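Local structure of D-psicose 3-epimerase (2HK0) at residues I53-A57 against H58-E62; D158-D162 against L163-L167; K191-K195 against N196-V200; G271-G274 against S275-V279. The protein catalyses the epimerisation at C3 that interconverts D-fructose and D-psicose, probably with a bound metal ion in a TIM-barrel active site. All coordinates share one frame; numbering follows the deposited sequence.

Contact 1 (I53-A57 against H58-E62); sequences IEVAA and HHINE
The methyl group of Ala56 meets the edges of two imidazole rings. Its CB lies in the plane of the His58 ring, 3.8 Å from His58 ND1, and also near the plane of the His59 ring at the latter's rim, 4.3 Å from His59 CD2. The two rings are inclined to each other by about 45°, with His58 CE1 standing 3.2 Å above the plane of the His59 ring, displaced toward its rim. A chi1 of 91°, well off the nearest staggered position, places His58 ND1 beside the Ala56 methyl. His59 NE2 is hydrogen-bonded to Trp34 O. The stretch is the carboxyl end of strand 52-56, second in the TIM barrel, where the chain leaves the barrel wall and winds into the short helix 57-60. Backbone bonds in this turn are poor. His59 N reaches Ala56 O at 3.3 Å, and Ala57 O draws Ile60 N, at 2.9 Å but an N-H...O angle of only 120°, together with a longer approach from Asn61 N; all three are weak. Ile60 packs between the strand end and Asn115 and Leu119. With CG1 anti to the carbonyl carbon and the chain then extended, its CD1 comes back along the strand to touch Val55 CG1 at 4.2 Å and Ala57 CA at 4.1 Å. Further along the turn, the Asn61 amide is fixed at both ends by helix 99-118, its OD1 bonded to Asn115 ND2 and its ND2 to Thr112 OG1.

Contact 2 (D158-D162 against L163-L167); sequences DFAND and LGINL
Ala160 O takes two backbone hydrogen bonds, from Leu163 N at 2.9 Å and from Ile165 N at 3.0 Å. The donors come from opposite faces of the carbonyl plane, and the Ile165 bond is the straighter, 157° at the hydrogen against 132°. One residue on, Gly164 N bonds Asn161 O at 2.9 Å, well above its carbonyl plane. The pairs Ile165 to Ala160 and Gly164 to Asn161 define a Schellman motif, with Gly164, at a phi of 67°, as its C-prime residue.

Apolar groups close round this cap. The Ala160 methyl lies 4.0 Å from Leu167 CG, with both Leu167 methyls about equally near, and 4.1 Å from Ile165 CB. On another side, Phe159 and Leu163 run alongside each other, pointing the same way, and Leu163 CD1 approaches Phe159 CE1 obliquely at 3.9 Å. The Phe159 ring owes this place to a CG anti to the backbone N.

Helix 99-118 backs the apolar groups: Leu113 touches Ala160, Val116 touches Ile165, and Ser114 meets Phe159. Gly164 O is held by His122 ND1. The cap thus ends helix 142-162 and turns the chain into strand 166-170, completing a beta-alpha-beta unit begun by strand 123-126. Chemically, the last-turn carbonyls of Ala160 and Asn161 are met by the backbone N-H groups of Leu163, Gly164 and Ile165, just past the helix.

Contact 3 (K191-K195 against N196-V200); sequences KDVGK and NNVKV
Lys195 and Val198 are the ends of a type I beta turn, closed by a weak but fairly straight bond from Val198 N to Lys195 O (3.3 Å, 160°), just after Gly194 has left helix 183-193 with positive phi. A water reinforces the closure, donating to Lys195 O at 2.9 Å and to Val198 O at 2.8 Å. Val198 CG2 is the hub of the side chains: it touches Lys195 CB at 3.8 Å and Val193 CG1 at 3.9 Å, and the two valines cross at about a right angle. The turn is the alpha-to-beta half of a beta-alpha-beta unit in the barrel, passing from helix 183-193 into strand 198-203, which lies beside strand 166-170. Asn197 stands on the turn with CG between its backbone N and carbonyl carbon (chi1 66°), which brings OD1 within 3.9 Å of Lys195 CB while ND2 donates to Ile165 O and Ala157 O. The Lys195 chain bends at chi2 (-73°) and lies against helix 142-162, touching Asn154 and Ala157, with NZ in a salt bridge to Asp158 OD1.

Contact 4 (G271-G274 against S275-V279); sequences GTIG and SDIKV
Val279 N closes back onto Gly274 O at 2.7 Å in a Schellman motif whose C-prime position is held not by a glycine but by Lys278, with a phi of 55°. The Val279 donor lies in the carbonyl plane of Gly274, whereas the inner bond of the motif, Lys278 N to Ser275 O, is weak.

Before this cap the helix is regular: Ile277 N meets Ile273 O at 2.7 Å, nearly in line with the carbonyl, and Ser275 N bonds Gly271 O. Thr272 O carries a double load. Asp276 N donates to it at 2.8 Å, and Ser275 OG adds a second bond at 3.2 Å from the same face of the carbonyl plane. The serine hydroxyl can bend back this way because chi1 (69°) sets OG between its own backbone N and carbonyl carbon.

Thr272 and Asp276, one turn apart, lie side by side and point the same way, with Asp276 OD2 only 3.2 Å from Thr272 CG2. Their polar ends are engaged elsewhere: OD2 of Asp276 accepts from Trp34 NE1, and Thr272 OG1 is hydrogen-bonded to Glu33 OE2. Ile273 and Ile277 likewise run alongside each other, touching at 3.9 Å between Ile273 CG2 and Ile277 CG1.

This short helix, 271-276, belongs to the connection between strand 260-263, the eighth of the barrel, and helix 289-307. Ile273 packs on Trp34 and Phe266, and Lys278 rests on Phe175 of the second subunit.

How the contacts relate
Contacts 2 and 3 are directly joined, centres 12 Å apart: the probable hydrogen bonds Leu167 N to Asn197 O and Leu167 O to Lys199 N, both 2.8 Å, link strand 166-170 to strand 198-203 and to Asn197 just before it. Contact 1 spans the C-terminal end of strand 52-56, and contact 4 lies in the connection after strand 260-263, on the side where TIM barrels carry their active sites. Their centres are about 18 Å apart, yet Trp34 serves both, through O to His59 and NE1 to Asp276. Glu54 OE1 bonds His227 NE2 and OE2 His229 NE2, a polar cluster consistent with the site region. Contact 4 lies across the chain's centre from contacts 2 and 3.

Contact 1 (I53-A57 against H58-E62)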
loop_
_atom_site.group_PDB
_atom_site.type_symbol
_atom_site.label_atom_id
_atom_site.label_comp_id
_atom_site.label_asym_id
_atom_site.label_seq_id
_atom_site.Cartn_x
_atom_site.Cartn_y
_atom_site.Cartn_z
ATOM N N ILE A 53 -5.347 -19.364 23.222
ATOM C CA ILE A 53 -4.935 -18.318 24.152
ATOM C C ILE A 53 -3.445 -18.599 24.340
ATOM O O ILE A 53 -3.049 -19.733 24.594
ATOM C CB ILE A 53 -5.667 -18.361 25.526
ATOM C CG1 ILE A 53 -5.068 -17.290 26.445
ATOM C CG2 ILE A 53 -5.541 -19.736 26.173
ATOM C CD1 ILE A 53 -5.784 -17.140 27.815
ATOM N N GLU A 54 -2.617 -17.576 24.150
ATOM C CA GLU A 54 -1.192 -17.757 24.323
ATOM C C GLU A 54 -0.839 -17.239 25.693
ATOM O O GLU A 54 -1.254 -16.151 26.084
ATOM C CB GLU A 54 -0.382 -17.020 23.257
ATOM C CG GLU A 54 1.116 -17.181 23.466
ATOM C CD GLU A 54 1.907 -17.119 22.166
ATOM O OE1 GLU A 54 1.704 -17.996 21.314
ATOM O OE2 GLU A 54 2.739 -16.207 21.993
ATOM N N VAL A 55 -0.034 -18.028 26.387
ATOM C CA VAL A 55 0.384 -17.763 27.748
ATOM C C VAL A 55 1.905 -17.656 27.896
ATOM O O VAL A 55 2.641 -18.067 27.003
ATOM C CB VAL A 55 -0.163 -18.921 28.613
ATOM C CG1 VAL A 55 0.558 -19.001 29.908
ATOM C CG2 VAL A 55 -1.683 -18.737 28.808
ATOM N N ALA A 56 2.368 -17.102 29.020
ATOM C CA ALA A 56 3.804 -16.973 29.300
ATOM C C ALA A 56 4.292 -18.188 30.103
ATOM O O ALA A 56 3.752 -18.504 31.166
ATOM C CB ALA A 56 4.076 -15.706 30.083
ATOM N N ALA A 57 5.324 -18.853 29.594
ATOM C CA ALA A 57 5.865 -20.049 30.230
ATOM C C ALA A 57 6.305 -19.928 31.687
ATOM O O ALA A 57 6.079 -20.856 32.468
ATOM C CB ALA A 57 7.013 -20.595 29.399
ATOM N N HIS A 58 6.912 -18.803 32.067
ATOM C CA HIS A 58 7.388 -18.635 33.442
ATOM C C HIS A 58 6.279 -18.841 34.476
ATOM O O HIS A 58 6.513 -19.423 35.541
ATOM C CB HIS A 58 8.064 -17.261 33.632
ATOM C CG HIS A 58 7.136 -16.170 34.070
ATOM N ND1 HIS A 58 6.146 -15.657 33.259
ATOM C CD2 HIS A 58 7.051 -15.491 35.240
ATOM C CE1 HIS A 58 5.494 -14.707 33.908
ATOM N NE2 HIS A 58 6.023 -14.588 35.112
ATOM N N HIS A 59 5.078 -18.371 34.165
ATOM C CA HIS A 59 3.940 -18.539 35.062
ATOM C C HIS A 59 3.706 -20.021 35.312
ATOM O O HIS A 59 3.409 -20.445 36.428
ATOM C CB HIS A 59 2.671 -17.963 34.434
ATOM C CG HIS A 59 2.433 -16.523 34.753
ATOM N ND1 HIS A 59 2.247 -16.068 36.041
ATOM C CD2 HIS A 59 2.334 -15.436 33.952
ATOM C CE1 HIS A 59 2.043 -14.763 36.019
ATOM N NE2 HIS A 59 2.089 -14.356 34.763
ATOM N N ILE A 60 3.838 -20.799 34.249
ATOM C CA ILE A 60 3.619 -22.234 34.302
ATOM C C ILE A 60 4.527 -22.985 35.281
ATOM O O ILE A 60 4.091 -23.941 35.920
ATOM C CB ILE A 60 3.745 -22.819 32.880
ATOM C CG1 ILE A 60 2.690 -22.157 31.985
ATOM C CG2 ILE A 60 3.578 -24.327 32.899
ATOM C CD1 ILE A 60 2.721 -22.587 30.534
ATOM N N ASN A 61 5.773 -22.540 35.419
ATOM C CA ASN A 61 6.712 -23.199 36.320
ATOM C C ASN A 61 6.408 -23.006 37.802
ATOM O O ASN A 61 7.030 -23.639 38.652
ATOM C CB ASN A 61 8.139 -22.725 36.042
ATOM C CG ASN A 61 8.677 -23.257 34.734
ATOM O OD1 ASN A 61 8.303 -24.342 34.304
ATOM N ND2 ASN A 61 9.569 -22.505 34.102
ATOM N N GLU A 62 5.451 -22.143 38.111
ATOM C CA GLU A 62 5.118 -21.882 39.504
ATOM C C GLU A 62 3.881 -22.597 40.012
ATOM O O GLU A 62 3.644 -22.650 41.220
ATOM C CB GLU A 62 4.980 -20.376 39.731
ATOM C CG GLU A 62 6.318 -19.658 39.669
ATOM C CD GLU A 62 7.428 -20.481 40.309
ATOM O OE1 GLU A 62 7.256 -20.918 41.471
ATOM O OE2 GLU A 62 8.471 -20.698 39.646
#

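Contact 2 (D158-D162 against L163-L167)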
loop_
_atom_site.group_PDB
_atom_site.type_symbol
_atom_site.label_atom_id
_atom_site.label_comp_id
_atom_site.label_asym_id
_atom_site.label_seq_id
_atom_site.Cartn_x
_atom_site.Cartn_y
_atom_site.Cartn_z
ATOM N N ASP A 158 15.587 -32.536 21.063
ATOM C CA ASP A 158 15.097 -33.896 21.246
ATOM C C ASP A 158 14.204 -33.998 22.481
ATOM O O ASP A 158 13.200 -34.707 22.469
ATOM C CB ASP A 158 16.268 -34.883 21.356
ATOM C CG ASP A 158 17.028 -35.060 20.033
ATOM O OD1 ASP A 158 16.516 -34.655 18.961
ATOM O OD2 ASP A 158 18.143 -35.630 20.069
ATOM N N PHE A 159 14.574 -33.290 23.548
ATOM C CA PHE A 159 13.779 -33.314 24.771
ATOM C C PHE A 159 12.381 -32.780 24.453
ATOM O O PHE A 159 11.380 -33.373 24.840
ATOM C CB PHE A 159 14.466 -32.465 25.857
ATOM C CG PHE A 159 13.851 -32.606 27.224
ATOM C CD1 PHE A 159 12.744 -31.850 27.585
ATOM C CD2 PHE A 159 14.392 -33.497 28.153
ATOM C CE1 PHE A 159 12.175 -31.968 28.858
ATOM C CE2 PHE A 159 13.836 -33.630 29.428
ATOM C CZ PHE A 159 12.720 -32.858 29.781
ATOM N N ALA A 160 12.321 -31.668 23.724
ATOM C CA ALA A 160 11.035 -31.084 23.340
ATOM C C ALA A 160 10.276 -32.051 22.429
ATOM O O ALA A 160 9.070 -32.255 22.578
ATOM C CB ALA A 160 11.259 -29.757 22.602
ATOM N N ASN A 161 10.998 -32.642 21.483
ATOM C CA ASN A 161 10.397 -33.563 20.537
ATOM C C ASN A 161 9.757 -34.772 21.206
ATOM O O ASN A 161 8.717 -35.255 20.760
ATOM C CB ASN A 161 11.428 -34.028 19.504
ATOM C CG ASN A 161 10.803 -34.907 18.424
ATOM O OD1 ASN A 161 11.215 -36.050 18.223
ATOM N ND2 ASN A 161 9.801 -34.375 17.732
ATOM N N ASP A 162 10.358 -35.269 22.278
ATOM C CA ASP A 162 9.763 -36.416 22.953
ATOM C C ASP A 162 8.411 -36.009 23.528
ATOM O O ASP A 162 7.520 -36.839 23.683
ATOM C CB ASP A 162 10.677 -36.939 24.071
ATOM C CG ASP A 162 11.914 -37.651 23.531
ATOM O OD1 ASP A 162 11.911 -38.057 22.347
ATOM O OD2 ASP A 162 12.890 -37.817 24.296
ATOM N N LEU A 163 8.249 -34.723 23.817
ATOM C CA LEU A 163 6.996 -34.235 24.381
ATOM C C LEU A 163 6.037 -33.736 23.296
ATOM O O LEU A 163 4.993 -33.175 23.607
ATOM C CB LEU A 163 7.291 -33.107 25.395
ATOM C CG LEU A 163 8.129 -33.531 26.613
ATOM C CD1 LEU A 163 8.564 -32.317 27.428
ATOM C CD2 LEU A 163 7.301 -34.492 27.474
ATOM N N GLY A 164 6.399 -33.948 22.031
ATOM C CA GLY A 164 5.567 -33.505 20.914
ATOM C C GLY A 164 5.486 -31.987 20.816
ATOM O O GLY A 164 4.471 -31.432 20.400
ATOM N N ILE A 165 6.571 -31.316 21.193
ATOM C CA ILE A 165 6.637 -29.860 21.200
ATOM C C ILE A 165 7.544 -29.289 20.107
ATOM O O ILE A 165 8.667 -29.754 19.926
ATOM C CB ILE A 165 7.174 -29.352 22.585
ATOM C CG1 ILE A 165 6.170 -29.696 23.694
ATOM C CG2 ILE A 165 7.487 -27.826 22.529
ATOM C CD1 ILE A 165 6.632 -29.305 25.119
ATOM N N ASN A 166 7.048 -28.281 19.389
ATOM C CA ASN A 166 7.829 -27.588 18.364
ATOM C C ASN A 166 8.373 -26.309 18.992
ATOM O O ASN A 166 7.638 -25.606 19.680
ATOM C CB ASN A 166 6.959 -27.211 17.154
ATOM C CG ASN A 166 6.649 -28.407 16.272
ATOM O OD1 ASN A 166 7.536 -29.184 15.947
ATOM N ND2 ASN A 166 5.389 -28.561 15.883
ATOM N N LEU A 167 9.657 -26.031 18.766
ATOM C CA LEU A 167 10.324 -24.837 19.271
ATOM C C LEU A 167 10.349 -23.837 18.108
ATOM O O LEU A 167 10.945 -24.106 17.057
ATOM C CB LEU A 167 11.757 -25.191 19.702
ATOM C CG LEU A 167 11.827 -26.288 20.782
ATOM C CD1 LEU A 167 13.266 -26.707 21.041
ATOM C CD2 LEU A 167 11.174 -25.762 22.063
#

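Contact 3 (K191-K195 against N196-V200)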
loop_
_atom_site.group_PDB
_atom_site.type_symbol
_atom_site.label_atom_id
_atom_site.label_comp_id
_atom_site.label_asym_id
_atom_site.label_seq_id
_atom_site.Cartn_x
_atom_site.Cartn_y
_atom_site.Cartn_z
ATOM N N LYS A 191 18.015 -24.059 9.795
ATOM C CA LYS A 191 18.654 -25.109 8.993
ATOM C C LYS A 191 19.930 -25.598 9.683
ATOM O O LYS A 191 20.238 -26.785 9.658
ATOM C CB LYS A 191 18.967 -24.590 7.593
ATOM C CG LYS A 191 17.732 -24.510 6.705
ATOM C CD LYS A 191 18.065 -23.924 5.343
ATOM C CE LYS A 191 16.860 -23.948 4.414
ATOM N NZ LYS A 191 17.232 -23.381 3.071
ATOM N N ASP A 192 20.669 -24.677 10.294
ATOM C CA ASP A 192 21.877 -25.033 11.024
ATOM C C ASP A 192 21.564 -25.898 12.237
ATOM O O ASP A 192 22.364 -26.759 12.614
ATOM C CB ASP A 192 22.610 -23.793 11.519
ATOM C CG ASP A 192 23.657 -23.324 10.549
ATOM O OD1 ASP A 192 24.036 -24.129 9.667
ATOM O OD2 ASP A 192 24.111 -22.163 10.668
ATOM N N VAL A 193 20.423 -25.656 12.872
ATOM C CA VAL A 193 20.090 -26.462 14.027
ATOM C C VAL A 193 19.857 -27.900 13.566
ATOM O O VAL A 193 20.250 -28.840 14.252
ATOM C CB VAL A 193 18.841 -25.932 14.766
ATOM C CG1 VAL A 193 18.320 -26.995 15.734
ATOM C CG2 VAL A 193 19.209 -24.648 15.543
ATOM N N GLY A 194 19.224 -28.052 12.403
ATOM C CA GLY A 194 18.971 -29.367 11.833
ATOM C C GLY A 194 18.064 -30.305 12.614
ATOM O O GLY A 194 18.346 -31.490 12.740
ATOM N N LYS A 195 16.971 -29.781 13.145
ATOM C CA LYS A 195 16.040 -30.603 13.899
ATOM C C LYS A 195 14.650 -30.409 13.314
ATOM O O LYS A 195 14.248 -29.290 12.984
ATOM C CB LYS A 195 16.074 -30.212 15.371
ATOM C CG LYS A 195 17.410 -30.527 16.071
ATOM C CD LYS A 195 17.576 -32.020 16.303
ATOM C CE LYS A 195 18.860 -32.329 17.073
ATOM N NZ LYS A 195 18.935 -33.776 17.435
ATOM N N ASN A 196 13.922 -31.505 13.168
ATOM C CA ASN A 196 12.583 -31.453 12.592
ATOM C C ASN A 196 11.563 -30.648 13.376
ATOM O O ASN A 196 10.583 -30.177 12.799
ATOM C CB ASN A 196 12.039 -32.863 12.401
ATOM C CG ASN A 196 12.903 -33.691 11.484
ATOM O OD1 ASN A 196 13.406 -33.191 10.474
ATOM N ND2 ASN A 196 13.078 -34.966 11.822
ATOM N N ASN A 197 11.774 -30.489 14.680
ATOM C CA ASN A 197 10.804 -29.756 15.488
ATOM C C ASN A 197 11.240 -28.346 15.881
ATOM O O ASN A 197 10.744 -27.798 16.868
ATOM C CB ASN A 197 10.438 -30.572 16.747
ATOM C CG ASN A 197 11.613 -30.738 17.696
ATOM O OD1 ASN A 197 12.738 -30.991 17.270
ATOM N ND2 ASN A 197 11.353 -30.599 18.988
ATOM N N VAL A 198 12.180 -27.769 15.130
ATOM C CA VAL A 198 12.630 -26.402 15.383
ATOM C C VAL A 198 12.188 -25.647 14.134
ATOM O O VAL A 198 12.535 -26.019 13.008
ATOM C CB VAL A 198 14.155 -26.309 15.593
ATOM C CG1 VAL A 198 14.572 -24.851 15.759
ATOM C CG2 VAL A 198 14.552 -27.101 16.867
ATOM N N LYS A 199 11.406 -24.592 14.355
ATOM C CA LYS A 199 10.805 -23.805 13.289
ATOM C C LYS A 199 11.090 -22.309 13.411
ATOM O O LYS A 199 11.546 -21.821 14.454
ATOM C CB LYS A 199 9.282 -24.002 13.338
ATOM C CG LYS A 199 8.815 -25.458 13.306
ATOM C CD LYS A 199 9.060 -26.068 11.937
ATOM C CE LYS A 199 8.883 -27.589 11.945
ATOM N NZ LYS A 199 7.565 -27.980 12.497
ATOM N N VAL A 200 10.787 -21.582 12.341
ATOM C CA VAL A 200 10.977 -20.145 12.331
ATOM C C VAL A 200 9.668 -19.504 12.763
ATOM O O VAL A 200 8.587 -20.029 12.478
ATOM C CB VAL A 200 11.340 -19.616 10.919
ATOM C CG1 VAL A 200 11.401 -18.095 10.929
ATOM C CG2 VAL A 200 12.705 -20.166 10.494
HETATM O O HOH W 1 13.049 -27.735 10.856
#

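Contact 4 (G271-G274 against S275-V279)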
loop_
_atom_site.group_PDB
_atom_site.type_symbol
_atom_site.label_atom_id
_atom_site.label_comp_id
_atom_site.label_asym_id
_atom_site.label_seq_id
_atom_site.Cartn_x
_atom_site.Cartn_y
_atom_site.Cartn_z
ATOM N N GLY A 271 2.874 0.004 34.471
ATOM C CA GLY A 271 3.282 -1.304 34.940
ATOM C C GLY A 271 4.523 -1.786 34.229
ATOM O O GLY A 271 5.112 -1.076 33.416
ATOM N N THR A 272 4.924 -3.006 34.550
ATOM C CA THR A 272 6.095 -3.626 33.950
ATOM C C THR A 272 5.937 -3.837 32.434
ATOM O O THR A 272 6.890 -3.664 31.675
ATOM C CB THR A 272 6.364 -4.982 34.619
ATOM O OG1 THR A 272 6.510 -4.783 36.030
ATOM C CG2 THR A 272 7.635 -5.605 34.078
ATOM N N ILE A 273 4.740 -4.225 31.997
ATOM C CA ILE A 273 4.516 -4.448 30.570
ATOM C C ILE A 273 4.686 -3.108 29.846
ATOM O O ILE A 273 5.420 -3.012 28.855
ATOM C CB ILE A 273 3.092 -5.024 30.316
ATOM C CG1 ILE A 273 2.999 -6.428 30.918
ATOM C CG2 ILE A 273 2.796 -5.071 28.823
ATOM C CD1 ILE A 273 1.612 -7.015 30.912
ATOM N N GLY A 274 4.027 -2.073 30.376
ATOM C CA GLY A 274 4.113 -0.747 29.784
ATOM C C GLY A 274 5.541 -0.267 29.569
ATOM O O GLY A 274 5.871 0.261 28.512
ATOM N N SER A 275 6.405 -0.454 30.562
ATOM C CA SER A 275 7.777 -0.008 30.411
ATOM C C SER A 275 8.628 -0.997 29.598
ATOM O O SER A 275 9.509 -0.582 28.847
ATOM C CB SER A 275 8.404 0.226 31.786
ATOM O OG SER A 275 8.584 -1.006 32.447
ATOM N N ASP A 276 8.367 -2.293 29.741
ATOM C CA ASP A 276 9.124 -3.305 29.001
ATOM C C ASP A 276 8.828 -3.279 27.499
ATOM O O ASP A 276 9.743 -3.403 26.683
ATOM C CB ASP A 276 8.832 -4.707 29.544
ATOM C CG ASP A 276 9.607 -5.013 30.827
ATOM O OD1 ASP A 276 10.476 -4.196 31.200
ATOM O OD2 ASP A 276 9.350 -6.073 31.452
ATOM N N ILE A 277 7.552 -3.126 27.149
ATOM C CA ILE A 277 7.135 -3.062 25.756
ATOM C C ILE A 277 7.203 -1.604 25.287
ATOM O O ILE A 277 6.886 -1.288 24.148
ATOM C CB ILE A 277 5.692 -3.626 25.576
ATOM C CG1 ILE A 277 5.620 -5.060 26.115
ATOM C CG2 ILE A 277 5.297 -3.623 24.095
ATOM C CD1 ILE A 277 6.522 -6.062 25.360
ATOM N N LYS A 278 7.624 -0.716 26.181
ATOM C CA LYS A 278 7.776 0.689 25.845
ATOM C C LYS A 278 6.509 1.321 25.274
ATOM O O LYS A 278 6.532 1.970 24.223
ATOM C CB LYS A 278 8.938 0.853 24.863
ATOM C CG LYS A 278 10.283 0.396 25.437
ATOM C CD LYS A 278 11.412 0.534 24.432
ATOM C CE LYS A 278 12.781 0.524 25.119
ATOM N NZ LYS A 278 12.986 -0.671 25.962
ATOM N N VAL A 279 5.405 1.121 25.980
ATOM C CA VAL A 279 4.118 1.684 25.590
ATOM C C VAL A 279 4.025 3.005 26.371
ATOM O O VAL A 279 3.446 3.062 27.454
ATOM C CB VAL A 279 2.978 0.734 26.004
ATOM C CG1 VAL A 279 1.657 1.273 25.513
ATOM C CG2 VAL A 279 3.235 -0.679 25.431
#